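Local coordinates for capsule biosynthesis protein capD (Bacillus anthracis, PDB 3G9K), which cleaves the poly-gamma-D-glutamate capsule of the anthrax bacillus and, as a transpeptidase, links it through an amide bond to meso-diaminopimelic acid of the peptidoglycan, at residues B[83-86]-B[87-91]; B[98-101]-B[102-106]. One frame throughout, in Å; residues are numbered along the deposited sequence.

Contact 1: residues B[83-86]-B[87-91]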
# COMPACT_ATOMS: atom_id res chain seq x y z
N PRO B 83 7.43 -0.81 -7.94
CA PRO B 83 7.32 -0.32 -9.33
C PRO B 83 7.67 -1.35 -10.38
O PRO B 83 7.19 -1.25 -11.49
CB PRO B 83 8.27 0.85 -9.37
CG PRO B 83 9.23 0.60 -8.31
CD PRO B 83 8.51 -0.15 -7.22
N GLN B 84 8.46 -2.36 -10.01
CA GLN B 84 8.68 -3.53 -10.90
C GLN B 84 7.45 -4.39 -11.07
O GLN B 84 7.28 -5.03 -12.07
CB GLN B 84 9.82 -4.39 -10.38
CG GLN B 84 11.19 -3.68 -10.49
CD GLN B 84 12.31 -4.66 -10.31
OE1 GLN B 84 13.01 -4.65 -9.29
NE2 GLN B 84 12.44 -5.56 -11.25
N ILE B 85 6.61 -4.43 -10.04
CA ILE B 85 5.35 -5.12 -10.11
C ILE B 85 4.36 -4.36 -10.96
O ILE B 85 3.73 -4.95 -11.87
CB ILE B 85 4.81 -5.36 -8.67
CG1 ILE B 85 5.72 -6.39 -7.95
CG2 ILE B 85 3.35 -5.82 -8.69
CD1 ILE B 85 5.70 -6.31 -6.45
N LEU B 86 4.23 -3.04 -10.72
CA LEU B 86 3.20 -2.24 -11.38
C LEU B 86 3.47 -1.94 -12.85
O LEU B 86 2.52 -1.80 -13.63
CB LEU B 86 2.93 -0.95 -10.59
CG LEU B 86 2.21 -1.15 -9.24
CD1 LEU B 86 2.19 0.12 -8.39
CD2 LEU B 86 0.76 -1.72 -9.43
N THR B 87 4.74 -1.80 -13.24
CA THR B 87 5.04 -1.32 -14.60
C THR B 87 4.58 -2.27 -15.72
O THR B 87 3.87 -1.83 -16.60
CB THR B 87 6.52 -0.90 -14.76
OG1 THR B 87 6.76 0.20 -13.92
CG2 THR B 87 6.87 -0.53 -16.21
N PRO B 88 4.96 -3.57 -15.66
CA PRO B 88 4.45 -4.50 -16.67
C PRO B 88 2.91 -4.63 -16.64
O PRO B 88 2.27 -4.76 -17.68
CB PRO B 88 5.15 -5.82 -16.34
CG PRO B 88 6.23 -5.52 -15.40
CD PRO B 88 5.84 -4.25 -14.69
N ILE B 89 2.31 -4.50 -15.47
CA ILE B 89 0.85 -4.57 -15.38
C ILE B 89 0.19 -3.44 -16.17
O ILE B 89 -0.62 -3.69 -17.07
CB ILE B 89 0.38 -4.60 -13.92
CG1 ILE B 89 0.78 -5.95 -13.28
CG2 ILE B 89 -1.13 -4.37 -13.88
CD1 ILE B 89 0.54 -6.02 -11.77
N LEU B 90 0.56 -2.20 -15.86
CA LEU B 90 0.06 -1.01 -16.57
C LEU B 90 0.47 -0.97 -18.06
O LEU B 90 -0.32 -0.56 -18.92
CB LEU B 90 0.49 0.27 -15.82
CG LEU B 90 -0.29 0.47 -14.49
CD1 LEU B 90 0.29 1.55 -13.61
CD2 LEU B 90 -1.77 0.74 -14.80
N ASP B 91 1.68 -1.44 -18.38
CA ASP B 91 2.18 -1.55 -19.78
C ASP B 91 1.26 -2.44 -20.60
O ASP B 91 0.80 -2.07 -21.68
CB ASP B 91 3.59 -2.14 -19.82
CG ASP B 91 4.12 -2.31 -21.23
OD1 ASP B 91 4.22 -1.29 -21.93
OD2 ASP B 91 4.43 -3.46 -21.64
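Helix 82-94 is kinked at a proline: Pro88 follows Gln84 by one turn and, with its nitrogen tied into the ring, has no N-H to give to Gln84 O. The ring CD takes the place of that hydrogen, 3.1 Å from Gln84 O. One residue earlier, Pro83 O accepts twice from Thr87, from the backbone N at 3.1 Å and from OG1 at 2.9 Å, the two donors arriving from opposite faces of the carbonyl plane. At chi1 -64° OG1 is anti to the carbonyl carbon and beside the backbone N, which lets it reach the same Pro83 O as that N; the hydroxyl is thereby satisfied within the helix. By Leu90 the i to i-4 pattern is back: Leu90 N donates to Leu86 O at 3.0 Å in an almost straight bond, 179° at the hydrogen. In this Ntn-hydrolase fold of the gamma-glutamyltransferase family the helix packs on the sheet through Leu86 and Leu90, on Ile74 of strand 70-75, and meets the other chain through Thr87, on Met248 of that chain. On another flank Ile85 and Ile89 lie side by side and point the same way, Ile85 CG2 meeting Ile89 CD1 at 4.2 Å. Both isoleucines touch Val149 and Arg108, and the side chain of Ile85 is about 4 Å (nearest atoms) from that of Arg81, which binds poly-gamma-D-glutamate.

Contact 2: residues B[98-101]-B[102-106]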
# COMPACT_ATOMS: atom_id res chain seq x y z
N GLY B 98 -5.54 -7.17 -22.36
CA GLY B 98 -6.64 -7.84 -21.71
C GLY B 98 -7.17 -7.06 -20.52
O GLY B 98 -6.84 -5.89 -20.34
N SER B 99 -8.00 -7.73 -19.73
CA SER B 99 -8.62 -7.12 -18.58
C SER B 99 -7.52 -6.90 -17.57
O SER B 99 -6.56 -7.65 -17.54
CB SER B 99 -9.71 -8.03 -17.98
OG SER B 99 -9.20 -9.17 -17.29
N LEU B 100 -7.66 -5.84 -16.78
CA LEU B 100 -6.73 -5.56 -15.70
C LEU B 100 -6.62 -6.77 -14.76
O LEU B 100 -5.52 -7.11 -14.32
CB LEU B 100 -7.18 -4.33 -14.92
CG LEU B 100 -6.18 -3.82 -13.87
CD1 LEU B 100 -4.74 -3.62 -14.48
CD2 LEU B 100 -6.69 -2.54 -13.22
N GLN B 101 -7.72 -7.45 -14.50
CA GLN B 101 -7.68 -8.61 -13.60
C GLN B 101 -6.84 -9.79 -14.17
O GLN B 101 -6.05 -10.38 -13.43
CB GLN B 101 -9.09 -9.10 -13.26
CG GLN B 101 -9.09 -10.29 -12.27
CD GLN B 101 -8.61 -9.88 -10.87
OE1 GLN B 101 -9.29 -9.14 -10.18
NE2 GLN B 101 -7.44 -10.38 -10.45
N ASP B 102 -7.04 -10.14 -15.44
CA ASP B 102 -6.22 -11.18 -16.08
C ASP B 102 -4.72 -10.84 -15.99
O ASP B 102 -3.92 -11.67 -15.59
CB ASP B 102 -6.66 -11.43 -17.55
CG ASP B 102 -7.93 -12.27 -17.64
OD1 ASP B 102 -7.88 -13.43 -17.12
OD2 ASP B 102 -8.97 -11.77 -18.17
N ILE B 103 -4.37 -9.62 -16.34
CA ILE B 103 -2.99 -9.13 -16.26
C ILE B 103 -2.41 -9.28 -14.83
O ILE B 103 -1.30 -9.79 -14.64
CB ILE B 103 -2.89 -7.66 -16.74
CG1 ILE B 103 -3.25 -7.60 -18.23
CG2 ILE B 103 -1.47 -7.11 -16.53
CD1 ILE B 103 -3.72 -6.23 -18.72
N ILE B 104 -3.19 -8.87 -13.83
CA ILE B 104 -2.82 -9.04 -12.42
C ILE B 104 -2.59 -10.50 -12.03
O ILE B 104 -1.72 -10.81 -11.20
CB ILE B 104 -3.91 -8.32 -11.53
CG1 ILE B 104 -3.65 -6.81 -11.59
CG2 ILE B 104 -3.92 -8.82 -10.07
CD1 ILE B 104 -4.72 -5.93 -10.84
N ASN B 105 -3.39 -11.39 -12.60
CA ASN B 105 -3.28 -12.84 -12.34
C ASN B 105 -2.01 -13.48 -12.93
O ASN B 105 -1.57 -14.52 -12.45
CB ASN B 105 -4.54 -13.58 -12.86
CG ASN B 105 -5.78 -13.27 -12.04
OD1 ASN B 105 -6.91 -13.65 -12.43
ND2 ASN B 105 -5.61 -12.57 -10.93
N GLU B 106 -1.45 -12.86 -13.96
CA GLU B 106 -0.31 -13.40 -14.70
C GLU B 106 0.85 -13.53 -13.72
O GLU B 106 1.03 -12.67 -12.87
CB GLU B 106 0.10 -12.45 -15.83
CG GLU B 106 0.98 -13.06 -16.89
CD GLU B 106 1.13 -12.24 -18.18
OE1 GLU B 106 0.65 -11.10 -18.30
OE2 GLU B 106 1.76 -12.78 -19.13
O HOH W 1 -8.56 -10.51 -20.44
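Ser99 and Asp102 meet through polar bonds at the start of helix 100-105. Ser99 OG accepts from Asp102 N at 3.0 Å, the N-cap bond, and itself donates to Asp102 OD2 at 2.8 Å, reaching that oxygen from above the carboxylate plane. With chi1 at 72°, OG sits between the backbone N and the carbonyl carbon of Ser99, turned toward the first helical turn. Water 1 completes a bridge, accepting from Ser99 N at 2.9 Å and donating to Asp102 OD2. The carboxylate, close to the N-terminal end of the helix, would probably be stabilised further by its dipole. The i to i-4 bonds of the helix follow: Ile103 N to Ser99 O, Ile104 N to Leu100 O and Asn105 N to Gln101 O. This short helix packs against helix 82-94, Leu100 and Ile103 on Ile89 and Tyr93, and against strands 150-155 and 160-164. Among its own apolar side chains, Leu100 CG and Ile104 CD1 come within 4.0 Å as they cross obliquely. Ile103 CD1 lies against the carbonyl oxygens of Gly98 and Ser99. On the polar flank Gln101 bends at chi2 (68°), bringing NE2 3.9 Å from Ile104 CG2; the same nitrogen is hydrogen-bonded to Gly165 O.

How the contacts relate
Contact 1 and contact 2 belong to consecutive helices of the chain, with centres about 12 Å apart, and they pack directly on each other. Ile89 of contact 1 makes the junction: its CG2 lies 3.7 Å from Leu100 CD1 and 4.2 Å from Ile104 CG1, while its backbone O is 3.6 Å from Ile103 CG2. Val149 is touched by side chains from both contacts. Contact 1 is nearer the ligand pocket, the side chain of Ile85 being about 8 Å from a bound glutamic acid. Arg169, which binds poly-gamma-D-glutamate and lines the glutamic acid pocket, has its side chain about 7 Å from that of Ile85. In contact 2, the side chain of Ile104 is about 9 Å from that of Arg169.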